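Amidohydrolase family protein (Acinetobacter baumannii, PDB 4I6K) probably hydrolyses the lactone ring of 2-pyrone-4,6-dicarboxylic acid, as a member of the amidohydrolase family with a beta/alpha-barrel fold. Local coordinates at residues Q74-M85 and K97-T105; I119-N130 and W151-Y161. All coordinates share one frame; numbering follows the deposited sequence.

Contact 1 of 2, residues Q74-M85 and K97-T105; sequences QPSFLGTNNQAM and KGIAVVQHT
N82 and Q74 tie the loop after strand 69-73 to V101 and I99 at the end of the neighbouring parallel strand 96-100, a mixed contact within one beta-alpha-beta unit of the barrel, three hydrogen bonds set among packing round V101. The N82 carboxamide works with both ends on the backbone of a single residue: V101 N donates to N82 OD1 at 2.9 Å, and N82 ND2 donates to V101 O at 2.7 Å, which fixes the amide's rotation. A third bond, from Q74 N to I99 O (2.9 Å), continues the pairing of the strands. T80 CA approaches V101 O at 3.4 Å in a CA-H...O contact, and its CG2 extends over the backbone toward Q103. The side chain of Q74, its CG anti to the backbone N (chi1 166°), crosses V101 at about a right angle, with Q74 CG 3.3 Å from V101 CG2. Its NE2 then bonds back to G79 O and N81 O. M85 lays its CE 3.2 Å from I99 O and packs on A100. The N82 amide takes over the backbone pairing where the strand ends, while the Q74 amide braces its own loop from within, beside the pocket in which a citrate is bound.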
loop_
_atom_site.group_PDB
_atom_site.type_symbol
_atom_site.label_atom_id
_atom_site.label_comp_id
_atom_site.label_asym_id
_atom_site.label_seq_id
_atom_site.Cartn_x
_atom_site.Cartn_y
_atom_site.Cartn_z
ATOM N N GLN A 74 -5.598 2.340 -5.906
ATOM C CA GLN A 74 -5.895 2.074 -7.317
ATOM C C GLN A 74 -5.210 0.793 -7.782
ATOM O O GLN A 74 -4.001 0.651 -7.625
ATOM C CB GLN A 74 -5.426 3.249 -8.190
ATOM C CG GLN A 74 -5.383 2.955 -9.705
ATOM C CD GLN A 74 -6.749 3.076 -10.341
ATOM O OE1 GLN A 74 -7.756 3.057 -9.647
ATOM N NE2 GLN A 74 -6.794 3.216 -11.659
ATOM N N PRO A 75 -5.980 -0.138 -8.375
ATOM C CA PRO A 75 -5.455 -1.428 -8.802
ATOM C C PRO A 75 -4.682 -1.355 -10.108
ATOM O O PRO A 75 -5.015 -0.570 -10.985
ATOM C CB PRO A 75 -6.714 -2.282 -8.993
ATOM C CG PRO A 75 -7.861 -1.458 -8.483
ATOM C CD PRO A 75 -7.435 -0.045 -8.562
ATOM N N SER A 76 -3.648 -2.181 -10.216
ATOM C CA SER A 76 -2.834 -2.275 -11.421
ATOM C C SER A 76 -3.654 -2.455 -12.694
ATOM O O SER A 76 -3.409 -1.782 -13.697
ATOM C CB SER A 76 -1.858 -3.447 -11.299
ATOM O OG SER A 76 -2.562 -4.641 -11.003
ATOM N N PHE A 77 -4.628 -3.358 -12.661
ATOM C CA PHE A 77 -5.376 -3.689 -13.876
ATOM C C PHE A 77 -6.315 -2.592 -14.329
ATOM O O PHE A 77 -6.872 -2.671 -15.426
ATOM C CB PHE A 77 -6.141 -5.003 -13.715
ATOM C CG PHE A 77 -6.988 -5.057 -12.493
ATOM C CD1 PHE A 77 -8.278 -4.535 -12.508
ATOM C CD2 PHE A 77 -6.501 -5.630 -11.324
ATOM C CE1 PHE A 77 -9.079 -4.585 -11.374
ATOM C CE2 PHE A 77 -7.282 -5.676 -10.189
ATOM C CZ PHE A 77 -8.571 -5.153 -10.208
ATOM N N LEU A 78 -6.485 -1.565 -13.496
ATOM C CA LEU A 78 -7.326 -0.423 -13.870
ATOM C C LEU A 78 -6.545 0.780 -14.387
ATOM O O LEU A 78 -7.143 1.821 -14.662
ATOM C CB LEU A 78 -8.246 -0.007 -12.728
ATOM C CG LEU A 78 -9.331 -1.039 -12.413
ATOM C CD1 LEU A 78 -10.168 -0.540 -11.260
ATOM C CD2 LEU A 78 -10.197 -1.314 -13.640
ATOM N N GLY A 79 -5.225 0.640 -14.518
ATOM C CA GLY A 79 -4.406 1.693 -15.129
ATOM C C GLY A 79 -4.535 3.037 -14.430
ATOM O O GLY A 79 -4.541 3.105 -13.200
ATOM N N THR A 80 -4.638 4.111 -15.209
ATOM C CA THR A 80 -4.698 5.445 -14.641
ATOM C C THR A 80 -6.122 5.974 -14.627
ATOM O O THR A 80 -6.336 7.159 -14.410
ATOM C CB THR A 80 -3.831 6.439 -15.402
ATOM O OG1 THR A 80 -4.363 6.616 -16.722
ATOM C CG2 THR A 80 -2.368 5.949 -15.476
ATOM N N ASN A 81 -7.095 5.100 -14.858
ATOM C CA ASN A 81 -8.493 5.482 -14.681
ATOM C C ASN A 81 -8.903 5.246 -13.246
ATOM O O ASN A 81 -9.191 4.119 -12.871
ATOM C CB ASN A 81 -9.403 4.681 -15.603
ATOM C CG ASN A 81 -10.842 5.152 -15.541
ATOM O OD1 ASN A 81 -11.243 5.837 -14.595
ATOM N ND2 ASN A 81 -11.629 4.795 -16.553
ATOM N N ASN A 82 -8.905 6.306 -12.442
ATOM C CA ASN A 82 -9.158 6.190 -11.006
ATOM C C ASN A 82 -10.638 6.318 -10.621
ATOM O O ASN A 82 -10.985 6.371 -9.442
ATOM C CB ASN A 82 -8.328 7.224 -10.252
ATOM C CG ASN A 82 -6.831 6.974 -10.379
ATOM O OD1 ASN A 82 -6.283 6.085 -9.728
ATOM N ND2 ASN A 82 -6.163 7.766 -11.213
ATOM N N GLN A 83 -11.532 6.305 -11.590
ATOM C CA GLN A 83 -12.935 6.581 -11.320
ATOM C C GLN A 83 -13.678 5.650 -10.373
ATOM O O GLN A 83 -14.446 6.114 -9.552
ATOM C CB GLN A 83 -13.712 6.664 -12.626
ATOM C CG GLN A 83 -13.645 8.015 -13.263
ATOM C CD GLN A 83 -14.238 9.082 -12.397
ATOM O OE1 GLN A 83 -15.331 8.935 -11.873
ATOM N NE2 GLN A 83 -13.521 10.171 -12.245
ATOM N N ALA A 84 -13.472 4.349 -10.476
ATOM C CA ALA A 84 -14.154 3.444 -9.540
ATOM C C ALA A 84 -13.832 3.807 -8.090
ATOM O O ALA A 84 -14.727 3.938 -7.254
ATOM C CB ALA A 84 -13.789 2.005 -9.819
ATOM N N MET A 85 -12.541 3.975 -7.807
ATOM C CA MET A 85 -12.079 4.387 -6.486
ATOM C C MET A 85 -12.609 5.765 -6.066
ATOM O O MET A 85 -13.023 5.962 -4.917
ATOM C CB MET A 85 -10.548 4.399 -6.438
ATOM C CG MET A 85 -10.001 4.801 -5.083
ATOM S SD MET A 85 -8.209 4.783 -5.016
ATOM C CE MET A 85 -7.825 6.017 -6.251
ATOM N N LYS A 97 -10.133 7.279 2.356
ATOM C CA LYS A 97 -9.248 8.049 1.481
ATOM C C LYS A 97 -8.650 7.137 0.413
ATOM O O LYS A 97 -8.778 5.921 0.501
ATOM C CB LYS A 97 -8.155 8.744 2.295
ATOM C CG LYS A 97 -8.689 9.950 3.058
ATOM C CD LYS A 97 -7.912 10.258 4.334
ATOM C CE LYS A 97 -8.514 11.492 4.999
ATOM N NZ LYS A 97 -7.554 12.220 5.868
ATOM N N GLY A 98 -7.987 7.719 -0.584
ATOM C CA GLY A 98 -7.477 6.943 -1.700
ATOM C C GLY A 98 -6.044 7.224 -2.142
ATOM O O GLY A 98 -5.476 8.283 -1.857
ATOM N N ILE A 99 -5.462 6.246 -2.829
ATOM C CA ILE A 99 -4.158 6.390 -3.466
ATOM C C ILE A 99 -4.399 6.162 -4.944
ATOM O O ILE A 99 -4.860 5.098 -5.335
ATOM C CB ILE A 99 -3.143 5.330 -2.957
ATOM C CG1 ILE A 99 -2.901 5.486 -1.457
ATOM C CG2 ILE A 99 -1.817 5.392 -3.745
ATOM C CD1 ILE A 99 -2.285 6.793 -1.080
ATOM N N ALA A 100 -4.098 7.160 -5.758
ATOM C CA ALA A 100 -4.376 7.086 -7.185
ATOM C C ALA A 100 -3.164 6.595 -7.949
ATOM O O ALA A 100 -2.063 6.469 -7.391
ATOM C CB ALA A 100 -4.819 8.467 -7.729
ATOM N N VAL A 101 -3.386 6.308 -9.228
ATOM C CA VAL A 101 -2.311 6.036 -10.168
ATOM C C VAL A 101 -2.516 7.000 -11.325
ATOM O O VAL A 101 -3.628 7.127 -11.846
ATOM C CB VAL A 101 -2.344 4.578 -10.643
ATOM C CG1 VAL A 101 -1.269 4.306 -11.709
ATOM C CG2 VAL A 101 -2.163 3.648 -9.434
ATOM N N VAL A 102 -1.449 7.706 -11.693
ATOM C CA VAL A 102 -1.516 8.756 -12.701
ATOM C C VAL A 102 -0.258 8.751 -13.533
ATOM O O VAL A 102 0.775 8.296 -13.077
ATOM C CB VAL A 102 -1.615 10.141 -12.046
ATOM C CG1 VAL A 102 -2.879 10.256 -11.210
ATOM C CG2 VAL A 102 -0.391 10.382 -11.189
ATOM N N GLN A 103 -0.354 9.242 -14.765
ATOM C CA GLN A 103 0.817 9.505 -15.606
ATOM C C GLN A 103 1.717 10.501 -14.890
ATOM O O GLN A 103 1.216 11.468 -14.325
ATOM C CB GLN A 103 0.367 10.131 -16.927
ATOM C CG GLN A 103 -0.570 9.268 -17.746
ATOM C CD GLN A 103 0.134 8.054 -18.313
ATOM O OE1 GLN A 103 1.221 7.692 -17.864
ATOM N NE2 GLN A 103 -0.478 7.420 -19.307
ATOM N N HIS A 104 3.035 10.306 -14.922
ATOM C CA HIS A 104 3.913 11.275 -14.278
ATOM C C HIS A 104 3.873 12.630 -14.991
ATOM O O HIS A 104 4.443 13.611 -14.508
ATOM C CB HIS A 104 5.344 10.764 -14.135
ATOM C CG HIS A 104 6.079 10.624 -15.432
ATOM N ND1 HIS A 104 6.148 9.433 -16.124
ATOM C CD2 HIS A 104 6.797 11.518 -16.151
ATOM C CE1 HIS A 104 6.864 9.605 -17.222
ATOM N NE2 HIS A 104 7.268 10.861 -17.262
ATOM N N THR A 105 3.166 12.695 -16.118
ATOM C CA THR A 105 3.028 13.958 -16.852
ATOM C C THR A 105 1.708 14.676 -16.555
ATOM O O THR A 105 1.431 15.745 -17.104
ATOM C CB THR A 105 3.142 13.757 -18.362
ATOM O OG1 THR A 105 2.170 12.787 -18.787
ATOM C CG2 THR A 105 4.547 13.287 -18.722
#

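Contact 2 of 2, residues I119-N130 and W151-Y161; sequences IVGVRLNLFGLN and WQVELHAPPKY
L124 and V122 form the apolar centre with L155 and V153, on the face of two neighbouring parallel strands turned toward the surrounding helices; the W151 indole packs against V122 from just before the second strand. L124 and L155 run side by side, with L124 CD1 3.7 Å from L155 CD2, while V122 meets the indole at about a right angle, its CG1 3.6 Å from W151 CZ3. The indole also lies against the start of strand 119-125: I119 CG2 and G121 N sit over one ring face, near the rim. Between the two layers, backbone bonds from Q152 N to V120 O through L126 N to H156 O join the strands, whose axes cross at -22°. Beyond the strand ends the phenol of Y161 takes L126 CB against its CD1, and its OH donates to L129 O at 2.5 Å, fastening the turn 126-129 to helix 159-169.

R123, N125, E154 and H156 occupy the opposite face. P158 CD lies over the F127 ring, which in turn places CE2 above the centre of the H156 imidazole. H156 ND1 donates to N125 OD1 (2.8 Å), close to the imidazole plane but above the carbonyl plane. The extended R123 chain, CG anti to the backbone N (chi1 -169°), carries its guanidinium beside H156, whose CB lies over one of its faces, 3.4 Å from R123 NH1, the two planes 14° apart. Its salt bridge to E154 is long; D179 is the stronger partner of R123, and K210 that of E154. R123 and N125 also bind citrate, probably from the crystallisation liquor. Polar side chains pointing into the barrel toward the C-terminal ends of parallel strands, with hydrophobic ones facing the helices, are characteristic of the amidohydrolase beta/alpha-barrel and its active-site pocket.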
loop_
_atom_site.group_PDB
_atom_site.type_symbol
_atom_site.label_atom_id
_atom_site.label_comp_id
_atom_site.label_asym_id
_atom_site.label_seq_id
_atom_site.Cartn_x
_atom_site.Cartn_y
_atom_site.Cartn_z
ATOM N N ILE A 119 -7.966 11.968 -2.495
ATOM C CA ILE A 119 -6.729 11.264 -2.865
ATOM C C ILE A 119 -5.542 11.902 -2.146
ATOM O O ILE A 119 -5.395 13.120 -2.179
ATOM C CB ILE A 119 -6.464 11.339 -4.379
ATOM C CG1 ILE A 119 -7.613 10.698 -5.168
ATOM C CG2 ILE A 119 -5.100 10.721 -4.708
ATOM C CD1 ILE A 119 -7.977 9.283 -4.706
ATOM N N VAL A 120 -4.704 11.084 -1.507
ATOM C CA VAL A 120 -3.669 11.579 -0.586
ATOM C C VAL A 120 -2.264 11.072 -0.917
ATOM O O VAL A 120 -1.326 11.258 -0.141
ATOM C CB VAL A 120 -3.987 11.220 0.889
ATOM C CG1 VAL A 120 -5.246 11.935 1.358
ATOM C CG2 VAL A 120 -4.137 9.703 1.060
ATOM N N GLY A 121 -2.123 10.428 -2.068
ATOM C CA GLY A 121 -0.832 9.908 -2.503
ATOM C C GLY A 121 -0.983 9.253 -3.861
ATOM O O GLY A 121 -2.081 9.188 -4.407
ATOM N N VAL A 122 0.121 8.772 -4.412
ATOM C CA VAL A 122 0.100 8.065 -5.677
ATOM C C VAL A 122 0.919 6.791 -5.497
ATOM O O VAL A 122 1.749 6.715 -4.593
ATOM C CB VAL A 122 0.723 8.908 -6.805
ATOM C CG1 VAL A 122 -0.171 10.083 -7.138
ATOM C CG2 VAL A 122 2.105 9.394 -6.395
ATOM N N ARG A 123 0.702 5.805 -6.361
ATOM C CA ARG A 123 1.341 4.506 -6.199
ATOM C C ARG A 123 2.183 4.125 -7.406
ATOM O O ARG A 123 1.740 4.243 -8.549
ATOM C CB ARG A 123 0.277 3.438 -5.969
ATOM C CG ARG A 123 0.803 2.085 -5.515
ATOM C CD ARG A 123 -0.368 1.121 -5.340
ATOM N NE ARG A 123 -0.001 -0.076 -4.589
ATOM C CZ ARG A 123 -0.435 -1.299 -4.878
ATOM N NH1 ARG A 123 -0.053 -2.327 -4.133
ATOM N NH2 ARG A 123 -1.234 -1.494 -5.923
ATOM N N LEU A 124 3.400 3.670 -7.137
ATOM C CA LEU A 124 4.253 3.065 -8.154
ATOM C C LEU A 124 4.172 1.553 -8.007
ATOM O O LEU A 124 4.879 0.967 -7.188
ATOM C CB LEU A 124 5.703 3.521 -7.975
ATOM C CG LEU A 124 6.091 4.883 -8.545
ATOM C CD1 LEU A 124 7.304 5.443 -7.807
ATOM C CD2 LEU A 124 6.372 4.768 -10.036
ATOM N N ASN A 125 3.286 0.929 -8.780
ATOM C CA ASN A 125 3.126 -0.514 -8.737
ATOM C C ASN A 125 3.905 -1.099 -9.887
ATOM O O ASN A 125 3.439 -1.105 -11.017
ATOM C CB ASN A 125 1.652 -0.897 -8.837
ATOM C CG ASN A 125 1.415 -2.363 -8.556
ATOM O OD1 ASN A 125 2.359 -3.128 -8.345
ATOM N ND2 ASN A 125 0.148 -2.765 -8.542
ATOM N N LEU A 126 5.105 -1.583 -9.592
ATOM C CA LEU A 126 6.065 -1.900 -10.643
ATOM C C LEU A 126 6.224 -3.378 -10.922
ATOM O O LEU A 126 7.113 -3.767 -11.667
ATOM C CB LEU A 126 7.432 -1.294 -10.323
ATOM C CG LEU A 126 7.426 0.230 -10.232
ATOM C CD1 LEU A 126 8.815 0.704 -9.871
ATOM C CD2 LEU A 126 6.940 0.841 -11.536
ATOM N N PHE A 127 5.373 -4.208 -10.336
ATOM C CA PHE A 127 5.431 -5.615 -10.662
ATOM C C PHE A 127 5.111 -5.836 -12.132
ATOM O O PHE A 127 4.179 -5.225 -12.669
ATOM C CB PHE A 127 4.521 -6.432 -9.757
ATOM C CG PHE A 127 5.174 -6.825 -8.478
ATOM C CD1 PHE A 127 5.857 -8.027 -8.379
ATOM C CD2 PHE A 127 5.150 -5.975 -7.382
ATOM C CE1 PHE A 127 6.491 -8.387 -7.191
ATOM C CE2 PHE A 127 5.772 -6.328 -6.195
ATOM C CZ PHE A 127 6.443 -7.540 -6.097
ATOM N N GLY A 128 5.909 -6.693 -12.777
ATOM C CA GLY A 128 5.739 -7.030 -14.194
ATOM C C GLY A 128 6.085 -5.869 -15.108
ATOM O O GLY A 128 5.797 -5.898 -16.305
ATOM N N LEU A 129 6.708 -4.840 -14.548
ATOM C CA LEU A 129 7.022 -3.642 -15.321
ATOM C C LEU A 129 8.493 -3.277 -15.215
ATOM O O LEU A 129 9.237 -3.863 -14.424
ATOM C CB LEU A 129 6.169 -2.468 -14.844
ATOM C CG LEU A 129 4.662 -2.637 -15.036
ATOM C CD1 LEU A 129 3.936 -1.585 -14.235
ATOM C CD2 LEU A 129 4.296 -2.562 -16.509
ATOM N N ASN A 130 8.913 -2.307 -16.015
ATOM C CA ASN A 130 10.288 -1.853 -15.942
ATOM C C ASN A 130 10.415 -0.808 -14.860
ATOM O O ASN A 130 9.464 -0.082 -14.572
ATOM C CB ASN A 130 10.754 -1.266 -17.273
ATOM C CG ASN A 130 10.852 -2.309 -18.371
ATOM O OD1 ASN A 130 10.310 -2.121 -19.458
ATOM N ND2 ASN A 130 11.542 -3.412 -18.094
ATOM N N TRP A 151 1.276 14.920 -0.369
ATOM C CA TRP A 151 0.890 13.576 -0.718
ATOM C C TRP A 151 1.994 12.623 -0.344
ATOM O O TRP A 151 3.151 13.012 -0.258
ATOM C CB TRP A 151 0.678 13.511 -2.220
ATOM C CG TRP A 151 -0.703 13.798 -2.593
ATOM C CD1 TRP A 151 -1.696 14.243 -1.771
ATOM C CD2 TRP A 151 -1.274 13.686 -3.899
ATOM N NE1 TRP A 151 -2.858 14.401 -2.484
ATOM C CE2 TRP A 151 -2.625 14.070 -3.796
ATOM C CE3 TRP A 151 -0.773 13.289 -5.146
ATOM C CZ2 TRP A 151 -3.491 14.068 -4.896
ATOM C CZ3 TRP A 151 -1.633 13.282 -6.240
ATOM C CH2 TRP A 151 -2.974 13.677 -6.109
ATOM N N GLN A 152 1.640 11.362 -0.140
ATOM C CA GLN A 152 2.642 10.323 0.042
ATOM C C GLN A 152 2.958 9.650 -1.316
ATOM O O GLN A 152 2.186 9.762 -2.290
ATOM C CB GLN A 152 2.111 9.285 1.022
ATOM C CG GLN A 152 0.936 8.482 0.452
ATOM C CD GLN A 152 0.486 7.393 1.396
ATOM O OE1 GLN A 152 -0.051 7.675 2.462
ATOM N NE2 GLN A 152 0.727 6.137 1.021
ATOM N N VAL A 153 4.099 8.968 -1.381
ATOM C CA VAL A 153 4.404 8.073 -2.497
ATOM C C VAL A 153 4.457 6.612 -2.021
ATOM O O VAL A 153 5.306 6.245 -1.206
ATOM C CB VAL A 153 5.729 8.448 -3.200
ATOM C CG1 VAL A 153 6.103 7.402 -4.238
ATOM C CG2 VAL A 153 5.626 9.823 -3.842
ATOM N N GLU A 154 3.536 5.797 -2.540
ATOM C CA GLU A 154 3.408 4.382 -2.176
ATOM C C GLU A 154 4.096 3.493 -3.209
ATOM O O GLU A 154 3.931 3.687 -4.419
ATOM C CB GLU A 154 1.922 4.006 -2.057
ATOM C CG GLU A 154 1.641 2.583 -1.561
ATOM C CD GLU A 154 0.141 2.248 -1.530
ATOM O OE1 GLU A 154 -0.679 3.051 -2.035
ATOM O OE2 GLU A 154 -0.218 1.179 -0.994
ATOM N N LEU A 155 4.874 2.520 -2.737
ATOM C CA LEU A 155 5.566 1.598 -3.641
ATOM C C LEU A 155 5.081 0.167 -3.477
ATOM O O LEU A 155 4.951 -0.343 -2.362
ATOM C CB LEU A 155 7.086 1.622 -3.416
ATOM C CG LEU A 155 7.739 3.001 -3.285
ATOM C CD1 LEU A 155 9.256 2.887 -3.089
ATOM C CD2 LEU A 155 7.392 3.862 -4.486
ATOM N N HIS A 156 4.811 -0.475 -4.601
ATOM C CA HIS A 156 4.663 -1.904 -4.611
ATOM C C HIS A 156 5.665 -2.413 -5.626
ATOM O O HIS A 156 5.540 -2.136 -6.815
ATOM C CB HIS A 156 3.250 -2.309 -4.990
ATOM C CG HIS A 156 3.009 -3.778 -4.871
ATOM N ND1 HIS A 156 2.453 -4.531 -5.887
ATOM C CD2 HIS A 156 3.283 -4.644 -3.866
ATOM C CE1 HIS A 156 2.376 -5.791 -5.500
ATOM N NE2 HIS A 156 2.871 -5.888 -4.278
ATOM N N ALA A 157 6.675 -3.132 -5.146
ATOM C CA ALA A 157 7.805 -3.477 -5.982
ATOM C C ALA A 157 8.710 -4.496 -5.311
ATOM O O ALA A 157 8.744 -4.597 -4.085
ATOM C CB ALA A 157 8.594 -2.224 -6.330
ATOM N N PRO A 158 9.454 -5.260 -6.125
ATOM C CA PRO A 158 10.404 -6.239 -5.625
ATOM C C PRO A 158 11.638 -5.555 -5.043
ATOM O O PRO A 158 12.024 -4.469 -5.502
ATOM C CB PRO A 158 10.790 -7.016 -6.885
ATOM C CG PRO A 158 10.610 -6.005 -8.005
ATOM C CD PRO A 158 9.385 -5.247 -7.599
ATOM N N PRO A 159 12.267 -6.200 -4.045
ATOM C CA PRO A 159 13.424 -5.624 -3.383
ATOM C C PRO A 159 14.504 -5.123 -4.354
ATOM O O PRO A 159 15.126 -4.091 -4.099
ATOM C CB PRO A 159 13.909 -6.764 -2.498
ATOM C CG PRO A 159 12.601 -7.409 -2.057
ATOM C CD PRO A 159 11.771 -7.404 -3.345
ATOM N N LYS A 160 14.701 -5.823 -5.465
ATOM C CA LYS A 160 15.680 -5.396 -6.451
ATOM C C LYS A 160 15.316 -4.033 -7.045
ATOM O O LYS A 160 16.178 -3.314 -7.538
ATOM C CB LYS A 160 15.834 -6.453 -7.550
ATOM C CG LYS A 160 14.617 -6.632 -8.453
ATOM C CD LYS A 160 14.861 -7.767 -9.441
ATOM C CE LYS A 160 13.594 -8.255 -10.134
ATOM N NZ LYS A 160 13.435 -7.701 -11.511
ATOM N N TYR A 161 14.033 -3.687 -6.983
ATOM C CA TYR A 161 13.547 -2.421 -7.502
ATOM C C TYR A 161 13.582 -1.372 -6.397
ATOM O O TYR A 161 13.961 -0.207 -6.630
ATOM C CB TYR A 161 12.118 -2.580 -8.028
ATOM C CG TYR A 161 12.000 -3.017 -9.483
ATOM C CD1 TYR A 161 10.783 -2.925 -10.145
ATOM C CD2 TYR A 161 13.096 -3.523 -10.191
ATOM C CE1 TYR A 161 10.646 -3.312 -11.470
ATOM C CE2 TYR A 161 12.969 -3.921 -11.536
ATOM C CZ TYR A 161 11.728 -3.811 -12.167
ATOM O OH TYR A 161 11.538 -4.186 -13.496
#

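How the contacts relate
Contact 1 and contact 2 stand in series along the chain and join through the sheet, since strands 96-100 and 119-125 are neighbours: G98 O lies 2.9 Å from V120 N and A100 O 3.0 Å from R123 N, both probable hydrogen bonds. Contact 2 is the buried one, closer to the centre of the chain, and combines regular strand pairing with an apolar layer; contact 1 is only partly buried and relies on one side-chain amide, that of N82, gripping backbone, with packing round V101. I99 packs on E154 between them. S76, on the segment of contact 1, and R123 and N125, of contact 2, bond to one citrate, consistent with a shared active-site pocket.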